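Local coordinates for putative tetR-family transcriptional regulatory protein (Streptomyces coelicolor, PDB 2DG8) that probably binds DNA through a helix-turn-helix domain and regulates transcription as a dimer, as other members of the TetR family do, at residues E87-A90 with D91-E95; E25-A28 with R29-H32; R34-R38 with A39-L43; R145-D148 with A149-G153. One frame throughout, in Å; residues are numbered along the deposited sequence.

Interaction 1: E87-A90 with D91-E95; sequences EAVA and DLVHE
V89 and V93 meet one turn apart on helix 82-98, and the evidence that this piece is regular α-helix is its run of i to i+4 hydrogen bonds. D91 N, L92 N, V93 N and H94 N donate in turn to the carbonyls of E87, A88, V89 and A90. The tightest of these are L92 N to A88 O and V93 N to V89 O, each 2.9 Å.

Apolar contact is light. V89 CG1 and V93 CG2 stand 4.4 Å apart, and the same methyl V93 CG2 lies 3.5 Å from V89 O. With CG1 anti to the backbone N (chi1 164°), V93 turns CG2 back along the helix toward that carbonyl. Both valines face helix 141-159, through I151, L154 and T155, while L92 packs on F72 and L76 of helix 53-77.

The polar ends of E87, D91 and H94 find partners on helix 167-177. D91 OD1 and OD2 are each 3.5 Å from E87 O, acceptor facing acceptor, so no bond forms there. E87 OE2 and D91 OD2 remain 5.8 Å apart, and both acids form salt bridges to R167, one to each terminal nitrogen. The H94 ring approaches A90 O obliquely through CD2, at 3.4 Å, and its NE2 hydrogen-bonds T170 OG1.

Two acids spaced one turn apart would probably repel each other; one guanidinium shared between them is likely to offset that cost and to tie helix 82-98 to helix 167-177.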
loop_
_atom_site.group_PDB
_atom_site.type_symbol
_atom_site.label_atom_id
_atom_site.label_comp_id
_atom_site.label_asym_id
_atom_site.label_seq_id
_atom_site.Cartn_x
_atom_site.Cartn_y
_atom_site.Cartn_z
ATOM N N GLU A 87 9.958 -0.347 -21.122
ATOM C CA GLU A 87 9.284 -1.614 -21.401
ATOM C C GLU A 87 9.530 -2.574 -20.234
ATOM O O GLU A 87 8.662 -3.362 -19.853
ATOM C CB GLU A 87 9.854 -2.218 -22.688
ATOM C CG GLU A 87 8.898 -3.119 -23.459
ATOM C CD GLU A 87 7.815 -2.337 -24.186
ATOM O OE1 GLU A 87 8.144 -1.330 -24.844
ATOM O OE2 GLU A 87 6.638 -2.737 -24.110
ATOM N N ALA A 88 10.738 -2.498 -19.684
ATOM C CA ALA A 88 11.135 -3.339 -18.567
ATOM C C ALA A 88 10.308 -2.996 -17.333
ATOM O O ALA A 88 9.914 -3.883 -16.573
ATOM C CB ALA A 88 12.632 -3.140 -18.270
ATOM N N VAL A 89 10.057 -1.705 -17.137
ATOM C CA VAL A 89 9.289 -1.243 -15.992
ATOM C C VAL A 89 7.850 -1.732 -16.074
ATOM O O VAL A 89 7.248 -2.061 -15.055
ATOM C CB VAL A 89 9.307 0.299 -15.892
ATOM C CG1 VAL A 89 8.321 0.769 -14.810
ATOM C CG2 VAL A 89 10.720 0.776 -15.552
ATOM N N ALA A 90 7.300 -1.778 -17.285
ATOM C CA ALA A 90 5.929 -2.245 -17.463
ATOM C C ALA A 90 5.870 -3.691 -17.012
ATOM O O ALA A 90 4.924 -4.109 -16.336
ATOM C CB ALA A 90 5.497 -2.125 -18.940
ATOM N N ASP A 91 6.890 -4.452 -17.395
ATOM C CA ASP A 91 6.976 -5.859 -17.030
ATOM C C ASP A 91 7.046 -5.985 -15.519
ATOM O O ASP A 91 6.416 -6.858 -14.919
ATOM C CB ASP A 91 8.235 -6.492 -17.645
ATOM C CG ASP A 91 8.161 -6.590 -19.149
ATOM O OD1 ASP A 91 9.212 -6.814 -19.783
ATOM O OD2 ASP A 91 7.051 -6.452 -19.697
ATOM N N LEU A 92 7.830 -5.105 -14.913
ATOM C CA LEU A 92 8.017 -5.105 -13.469
ATOM C C LEU A 92 6.672 -4.877 -12.778
ATOM O O LEU A 92 6.313 -5.595 -11.853
ATOM C CB LEU A 92 8.977 -3.987 -13.075
ATOM C CG LEU A 92 9.998 -4.150 -11.950
ATOM C CD1 LEU A 92 10.465 -2.758 -11.544
ATOM C CD2 LEU A 92 9.411 -4.874 -10.758
ATOM N N VAL A 93 5.944 -3.861 -13.231
ATOM C CA VAL A 93 4.653 -3.527 -12.649
ATOM C C VAL A 93 3.669 -4.684 -12.705
ATOM O O VAL A 93 3.011 -4.983 -11.710
ATOM C CB VAL A 93 4.016 -2.311 -13.354
ATOM C CG1 VAL A 93 2.529 -2.229 -13.009
ATOM C CG2 VAL A 93 4.724 -1.033 -12.917
ATOM N N HIS A 94 3.555 -5.331 -13.864
ATOM C CA HIS A 94 2.616 -6.439 -13.972
ATOM C C HIS A 94 3.045 -7.662 -13.164
ATOM O O HIS A 94 2.221 -8.321 -12.527
ATOM C CB HIS A 94 2.375 -6.781 -15.447
ATOM C CG HIS A 94 1.505 -5.777 -16.145
ATOM N ND1 HIS A 94 0.367 -6.134 -16.836
ATOM C CD2 HIS A 94 1.561 -4.426 -16.193
ATOM C CE1 HIS A 94 -0.244 -5.047 -17.270
ATOM N NE2 HIS A 94 0.459 -3.996 -16.893
ATOM N N GLU A 95 4.335 -7.950 -13.152
ATOM C CA GLU A 95 4.805 -9.090 -12.378
ATOM C C GLU A 95 4.552 -8.869 -10.875
ATOM O O GLU A 95 4.049 -9.748 -10.189
ATOM C CB GLU A 95 6.295 -9.326 -12.626
ATOM C CG GLU A 95 6.844 -10.519 -11.860
ATOM C CD GLU A 95 8.307 -10.799 -12.160
ATOM O OE1 GLU A 95 8.701 -10.710 -13.346
ATOM O OE2 GLU A 95 9.052 -11.126 -11.212
#

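Interaction 2: E25-A28 with R29-H32; sequences EGIA and RVSH
E25 and R29 form the tight part of this turn: R29 reaches back side-on and puts both NE, at 2.6 Å, and NH1, at 2.9 Å, on the single atom E25 OE1. That oxygen lies in the guanidinium plane, but the carboxylate itself is turned 42° from it. R29 CG, beside the backbone N (chi1 -73°), lies 3.7 Å from E25 CB, and bends at chi2 and chi3 bring NE and NH1 round to the acid. E25 OE2 bridges to R38, so a lysine in place of E25 would probably leave the R29 guanidinium without its acid and freer to turn, and R38 with one acid fewer.

Here the chain leaves helix 10-25 at G26, whose phi is positive (98°), and makes a short 3-10 turn before helix 32-39 of the DNA-binding domain. R29 N to G26 O and V30 N to I27 O are i to i+3 bonds. On the inner side V30 CG2 touches I27 O at 3.2 Å and I27 CD1 at 4.1 Å, and V30 also meets L21 and I53. The solvent side belongs to A28, which packs on A28 of the second subunit; R29 is exposed too, although E25 holds its NE and NH1 edge.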
loop_
_atom_site.group_PDB
_atom_site.type_symbol
_atom_site.label_atom_id
_atom_site.label_comp_id
_atom_site.label_asym_id
_atom_site.label_seq_id
_atom_site.Cartn_x
_atom_site.Cartn_y
_atom_site.Cartn_z
ATOM N N GLU A 25 -0.380 -15.937 8.319
ATOM C CA GLU A 25 -1.248 -15.609 9.454
ATOM C C GLU A 25 -1.305 -14.150 9.878
ATOM O O GLU A 25 -2.145 -13.781 10.701
ATOM C CB GLU A 25 -0.839 -16.457 10.666
ATOM C CG GLU A 25 -0.972 -17.968 10.448
ATOM C CD GLU A 25 -0.430 -18.784 11.613
ATOM O OE1 GLU A 25 -0.757 -18.457 12.771
ATOM O OE2 GLU A 25 0.317 -19.755 11.369
ATOM N N GLY A 26 -0.408 -13.327 9.342
ATOM C CA GLY A 26 -0.403 -11.924 9.703
ATOM C C GLY A 26 0.625 -11.581 10.765
ATOM O O GLY A 26 1.087 -12.452 11.511
ATOM N N ILE A 27 0.969 -10.301 10.837
ATOM C CA ILE A 27 1.952 -9.798 11.780
ATOM C C ILE A 27 1.641 -10.080 13.261
ATOM O O ILE A 27 2.538 -10.432 14.023
ATOM C CB ILE A 27 2.154 -8.277 11.581
ATOM C CG1 ILE A 27 3.378 -7.800 12.358
ATOM C CG2 ILE A 27 0.910 -7.515 12.019
ATOM C CD1 ILE A 27 4.686 -8.301 11.788
ATOM N N ALA A 28 0.383 -9.942 13.667
ATOM C CA ALA A 28 0.020 -10.166 15.069
ATOM C C ALA A 28 0.273 -11.597 15.561
ATOM O O ALA A 28 0.412 -11.826 16.758
ATOM C CB ALA A 28 -1.441 -9.783 15.302
ATOM N N ARG A 29 0.341 -12.551 14.636
ATOM C CA ARG A 29 0.573 -13.943 14.993
ATOM C C ARG A 29 2.052 -14.284 15.144
ATOM O O ARG A 29 2.405 -15.444 15.373
ATOM C CB ARG A 29 -0.056 -14.860 13.942
ATOM C CG ARG A 29 -1.571 -14.904 13.999
ATOM C CD ARG A 29 -2.049 -15.829 15.112
ATOM N NE ARG A 29 -1.798 -17.231 14.787
ATOM C CZ ARG A 29 -2.171 -18.258 15.546
ATOM N NH1 ARG A 29 -1.898 -19.502 15.167
ATOM N NH2 ARG A 29 -2.818 -18.041 16.686
ATOM N N VAL A 30 2.917 -13.285 15.007
ATOM C CA VAL A 30 4.347 -13.529 15.144
ATOM C C VAL A 30 4.715 -13.888 16.579
ATOM O O VAL A 30 4.416 -13.146 17.508
ATOM C CB VAL A 30 5.192 -12.293 14.733
ATOM C CG1 VAL A 30 6.650 -12.490 15.164
ATOM C CG2 VAL A 30 5.121 -12.080 13.220
ATOM N N SER A 31 5.349 -15.041 16.759
ATOM C CA SER A 31 5.786 -15.452 18.087
ATOM C C SER A 31 6.943 -16.412 17.942
ATOM O O SER A 31 7.058 -17.123 16.942
ATOM C CB SER A 31 4.653 -16.118 18.881
ATOM O OG SER A 31 4.469 -17.473 18.509
ATOM N N HIS A 32 7.807 -16.409 18.949
ATOM C CA HIS A 32 8.976 -17.269 18.984
ATOM C C HIS A 32 8.646 -18.743 18.812
ATOM O O HIS A 32 9.314 -19.449 18.059
ATOM C CB HIS A 32 9.718 -17.050 20.301
ATOM C CG HIS A 32 10.571 -15.825 20.306
ATOM N ND1 HIS A 32 10.736 -15.034 21.422
ATOM C CD2 HIS A 32 11.311 -15.255 19.326
ATOM C CE1 HIS A 32 11.539 -14.026 21.127
ATOM N NE2 HIS A 32 11.902 -14.138 19.864
#

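Interaction 3: R34-R38 with A39-L43; sequences RIAQR and AGVPL
A36 is the residue on which the chain closes after helix 32-39, and the backbone bonds show how. A39 N still donates to I35 O in the α-helical i to i+4 pattern, at 2.8 Å and almost in line with the carbonyl. At the next carbonyl the pattern changes: V41 N reaches A36 O at 3.0 Å, with an N-H...O angle of 165°, and G40 N makes a weak bond to Q37 O. Together with the positive phi of G40 (58°), this i+5 bond and the i+3 bond inside it define a Schellman motif, with G40 as its C-prime residue.

Packing gathers on A36 CB. V41 CG2 lies 4.2 Å from it and nearer still, 3.9 Å, to A36 CA and A36 O. Its chi1 of -51° sets CG2 between the backbone N and the carbonyl carbon, which aims this methyl at the helix. The returning chain also passes A36 CB: the backbone oxygen V41 O is 3.4 Å from this methyl, and L43 CA 3.9 Å. A36 thus meets the turn with its carbonyl and its methyl together.

R38 directs its charge elsewhere, its extended chain carrying the guanidinium to salt bridges with E24 and E25 at the end of helix 10-25. The turn itself joins helix 32-39 to helix 44-49, the two helices of the helix-turn-helix: I35, A36 and V41 all touch M46 of helix 44-49, while I35 on T18 and V41 on R10 and R13 seat it against helix 10-25.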
loop_
_atom_site.group_PDB
_atom_site.type_symbol
_atom_site.label_atom_id
_atom_site.label_comp_id
_atom_site.label_asym_id
_atom_site.label_seq_id
_atom_site.Cartn_x
_atom_site.Cartn_y
_atom_site.Cartn_z
ATOM N N ARG A 34 5.846 -20.236 17.448
ATOM C CA ARG A 34 5.308 -20.544 16.129
ATOM C C ARG A 34 6.396 -20.564 15.060
ATOM O O ARG A 34 6.395 -21.417 14.167
ATOM C CB ARG A 34 4.240 -19.523 15.736
ATOM C CG ARG A 34 3.051 -19.445 16.675
ATOM C CD ARG A 34 1.847 -18.818 15.973
ATOM N NE ARG A 34 0.699 -18.742 16.867
ATOM C CZ ARG A 34 0.530 -17.805 17.793
ATOM N NH1 ARG A 34 1.428 -16.842 17.946
ATOM N NH2 ARG A 34 -0.526 -17.853 18.597
ATOM N N ILE A 35 7.328 -19.621 15.154
ATOM C CA ILE A 35 8.409 -19.526 14.183
ATOM C C ILE A 35 9.387 -20.680 14.314
ATOM O O ILE A 35 9.779 -21.283 13.311
ATOM C CB ILE A 35 9.154 -18.174 14.324
ATOM C CG1 ILE A 35 8.203 -17.035 13.933
ATOM C CG2 ILE A 35 10.407 -18.159 13.449
ATOM C CD1 ILE A 35 8.711 -15.656 14.274
ATOM N N ALA A 36 9.777 -20.998 15.544
ATOM C CA ALA A 36 10.708 -22.101 15.761
ATOM C C ALA A 36 10.154 -23.374 15.124
ATOM O O ALA A 36 10.877 -24.104 14.443
ATOM C CB ALA A 36 10.947 -22.315 17.261
ATOM N N GLN A 37 8.867 -23.631 15.337
ATOM C CA GLN A 37 8.226 -24.813 14.763
ATOM C C GLN A 37 8.301 -24.834 13.236
ATOM O O GLN A 37 8.619 -25.867 12.634
ATOM C CB GLN A 37 6.761 -24.884 15.191
ATOM C CG GLN A 37 5.991 -26.054 14.575
ATOM C CD GLN A 37 6.640 -27.403 14.860
ATOM O OE1 GLN A 37 7.030 -27.688 15.994
ATOM N NE2 GLN A 37 6.743 -28.242 13.835
ATOM N N ARG A 38 8.000 -23.699 12.607
ATOM C CA ARG A 38 8.040 -23.614 11.150
ATOM C C ARG A 38 9.470 -23.754 10.618
ATOM O O ARG A 38 9.699 -24.342 9.565
ATOM C CB ARG A 38 7.459 -22.281 10.676
ATOM C CG ARG A 38 5.960 -22.142 10.823
ATOM C CD ARG A 38 5.536 -20.721 10.480
ATOM N NE ARG A 38 4.087 -20.572 10.386
ATOM C CZ ARG A 38 3.405 -20.577 9.244
ATOM N NH1 ARG A 38 4.045 -20.722 8.089
ATOM N NH2 ARG A 38 2.086 -20.433 9.255
ATOM N N ALA A 39 10.430 -23.196 11.346
ATOM C CA ALA A 39 11.825 -23.270 10.935
ATOM C C ALA A 39 12.405 -24.626 11.311
ATOM O O ALA A 39 13.513 -24.979 10.898
ATOM C CB ALA A 39 12.628 -22.158 11.608
ATOM N N GLY A 40 11.652 -25.389 12.096
ATOM C CA GLY A 40 12.142 -26.688 12.516
ATOM C C GLY A 40 13.454 -26.537 13.260
ATOM O O GLY A 40 14.463 -27.135 12.889
ATOM N N VAL A 41 13.442 -25.704 14.296
ATOM C CA VAL A 41 14.619 -25.462 15.122
ATOM C C VAL A 41 14.142 -25.361 16.563
ATOM O O VAL A 41 13.019 -24.934 16.823
ATOM C CB VAL A 41 15.339 -24.131 14.743
ATOM C CG1 VAL A 41 15.590 -24.082 13.249
ATOM C CG2 VAL A 41 14.505 -22.923 15.186
ATOM N N PRO A 42 14.981 -25.765 17.525
ATOM C CA PRO A 42 14.526 -25.665 18.914
ATOM C C PRO A 42 14.174 -24.228 19.310
ATOM O O PRO A 42 14.776 -23.265 18.817
ATOM C CB PRO A 42 15.700 -26.243 19.710
ATOM C CG PRO A 42 16.888 -26.043 18.807
ATOM C CD PRO A 42 16.330 -26.353 17.440
ATOM N N LEU A 43 13.185 -24.097 20.192
ATOM C CA LEU A 43 12.718 -22.799 20.670
ATOM C C LEU A 43 13.866 -21.889 21.113
ATOM O O LEU A 43 13.862 -20.683 20.842
ATOM C CB LEU A 43 11.736 -22.996 21.831
ATOM C CG LEU A 43 11.163 -21.745 22.509
ATOM C CD1 LEU A 43 10.253 -20.985 21.541
ATOM C CD2 LEU A 43 10.368 -22.165 23.747
#

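Interaction 4: R145-D148 with A149-G153; sequences RQLD and ALIEG
The backbone is unbroken α-helix: A149 N, L150 N, I151 N and E152 N donate to the carbonyls four residues earlier, I151 N to L147 O being the shortest at 2.8 Å and nearly straight at 170°. This is helix 141-159 of the TetR-type C-terminal domain. It lies at the subunit interface, and its partners there, L154 and H157 on the equivalent helix and L169 and R176 on helix 167-177 of the second subunit, are consistent with the four-helix dimer bundle seen in relatives.

Three aliphatic side chains mark the inner face. I151 CD1 comes 4.1 Å from L147 CG, and the two side chains cross at a slant. With I151 CG1 beside the backbone N (chi1 -71°), its ethyl arm folds back over the preceding turn, bringing CG1 within 3.3 Å of L147 O. L150 joins more loosely, its CD2 4.3 Å from L147 CD1. I151 also packs on V89 and V93 of helix 82-98, so trimming it to an alanine would probably open a gap between the two helices and leave L147 with less to lean on.

The acids lie on another side. D148 is buried against M128, S131, R132 and L135 of helix 121-135, and touches H157 of the second subunit. E152 bends at chi2, and its OE2 bonds Y111 OH while OE1 bonds H157 NE2 of the second subunit; D148 OD2 stays 5.5 Å from that same E152 OE1.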
loop_
_atom_site.group_PDB
_atom_site.type_symbol
_atom_site.label_atom_id
_atom_site.label_comp_id
_atom_site.label_asym_id
_atom_site.label_seq_id
_atom_site.Cartn_x
_atom_site.Cartn_y
_atom_site.Cartn_z
ATOM N N ARG A 145 12.637 9.183 -9.190
ATOM C CA ARG A 145 11.844 9.286 -7.972
ATOM C C ARG A 145 10.357 9.321 -8.321
ATOM O O ARG A 145 9.545 8.641 -7.686
ATOM C CB ARG A 145 12.221 10.542 -7.183
ATOM C CG ARG A 145 11.498 10.653 -5.845
ATOM C CD ARG A 145 12.014 11.819 -5.010
ATOM N NE ARG A 145 13.319 11.555 -4.406
ATOM C CZ ARG A 145 13.497 11.088 -3.168
ATOM N NH1 ARG A 145 12.453 10.825 -2.389
ATOM N NH2 ARG A 145 14.726 10.902 -2.700
ATOM N N GLN A 146 10.000 10.123 -9.323
ATOM C CA GLN A 146 8.606 10.210 -9.753
ATOM C C GLN A 146 8.152 8.836 -10.270
ATOM O O GLN A 146 7.034 8.388 -9.994
ATOM C CB GLN A 146 8.451 11.258 -10.863
ATOM C CG GLN A 146 8.958 12.646 -10.484
ATOM C CD GLN A 146 8.933 13.630 -11.647
ATOM O OE1 GLN A 146 9.767 14.536 -11.719
ATOM N NE2 GLN A 146 7.972 13.469 -12.554
ATOM N N LEU A 147 9.036 8.171 -11.006
ATOM C CA LEU A 147 8.735 6.861 -11.569
ATOM C C LEU A 147 8.520 5.793 -10.497
ATOM O O LEU A 147 7.626 4.951 -10.626
ATOM C CB LEU A 147 9.858 6.431 -12.523
ATOM C CG LEU A 147 9.680 5.097 -13.244
ATOM C CD1 LEU A 147 8.278 5.013 -13.875
ATOM C CD2 LEU A 147 10.775 4.958 -14.303
ATOM N N ASP A 148 9.325 5.830 -9.439
ATOM C CA ASP A 148 9.187 4.851 -8.356
ATOM C C ASP A 148 7.810 4.979 -7.713
ATOM O O ASP A 148 7.199 3.979 -7.342
ATOM C CB ASP A 148 10.262 5.052 -7.280
ATOM C CG ASP A 148 10.435 3.817 -6.390
ATOM O OD1 ASP A 148 10.792 3.969 -5.198
ATOM O OD2 ASP A 148 10.223 2.688 -6.888
ATOM N N ALA A 149 7.320 6.210 -7.568
ATOM C CA ALA A 149 6.002 6.417 -6.981
ATOM C C ALA A 149 4.912 5.915 -7.931
ATOM O O ALA A 149 3.868 5.429 -7.484
ATOM C CB ALA A 149 5.780 7.895 -6.670
ATOM N N LEU A 150 5.146 6.045 -9.238
ATOM C CA LEU A 150 4.166 5.585 -10.222
ATOM C C LEU A 150 4.111 4.063 -10.182
ATOM O O LEU A 150 3.029 3.471 -10.142
ATOM C CB LEU A 150 4.539 6.050 -11.640
ATOM C CG LEU A 150 3.608 5.595 -12.773
ATOM C CD1 LEU A 150 2.205 6.155 -12.533
ATOM C CD2 LEU A 150 4.145 6.070 -14.127
ATOM N N ILE A 151 5.283 3.435 -10.200
ATOM C CA ILE A 151 5.373 1.979 -10.158
ATOM C C ILE A 151 4.616 1.465 -8.935
ATOM O O ILE A 151 3.860 0.483 -9.013
ATOM C CB ILE A 151 6.861 1.515 -10.092
ATOM C CG1 ILE A 151 7.538 1.774 -11.438
ATOM C CG2 ILE A 151 6.953 0.038 -9.714
ATOM C CD1 ILE A 151 9.014 1.457 -11.458
ATOM N N GLU A 152 4.815 2.146 -7.813
ATOM C CA GLU A 152 4.159 1.778 -6.565
ATOM C C GLU A 152 2.641 1.812 -6.741
ATOM O O GLU A 152 1.946 0.855 -6.412
ATOM C CB GLU A 152 4.564 2.756 -5.460
ATOM C CG GLU A 152 4.094 2.368 -4.081
ATOM C CD GLU A 152 4.958 1.281 -3.470
ATOM O OE1 GLU A 152 6.187 1.493 -3.355
ATOM O OE2 GLU A 152 4.411 0.218 -3.110
ATOM N N GLY A 153 2.145 2.927 -7.266
ATOM C CA GLY A 153 0.718 3.098 -7.470
ATOM C C GLY A 153 0.073 2.199 -8.514
ATOM O O GLY A 153 -1.032 1.703 -8.296
#

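Overall arrangement
The four contacts form two groups. Interactions 1 and 4 are buried in the C-terminal domain, on adjacent helices 82-98 and 141-159 whose aliphatic faces meet: V89 CG1 lies 3.5 Å from I151 CD1. Interaction 2, at the surface, and interaction 3, partly buried, lie at the start and the end of helix 32-39, where E25 OE2 and R38 NH2 form a 2.8 Å salt bridge. Regular helical bonding carries the buried pair, but the acids of interaction 1 go to R167 within the chain, whereas E152 of interaction 4 bonds H157 of the second subunit. Interaction 2 reaches that subunit through exposed A28, interaction 4 through a largely buried helix face.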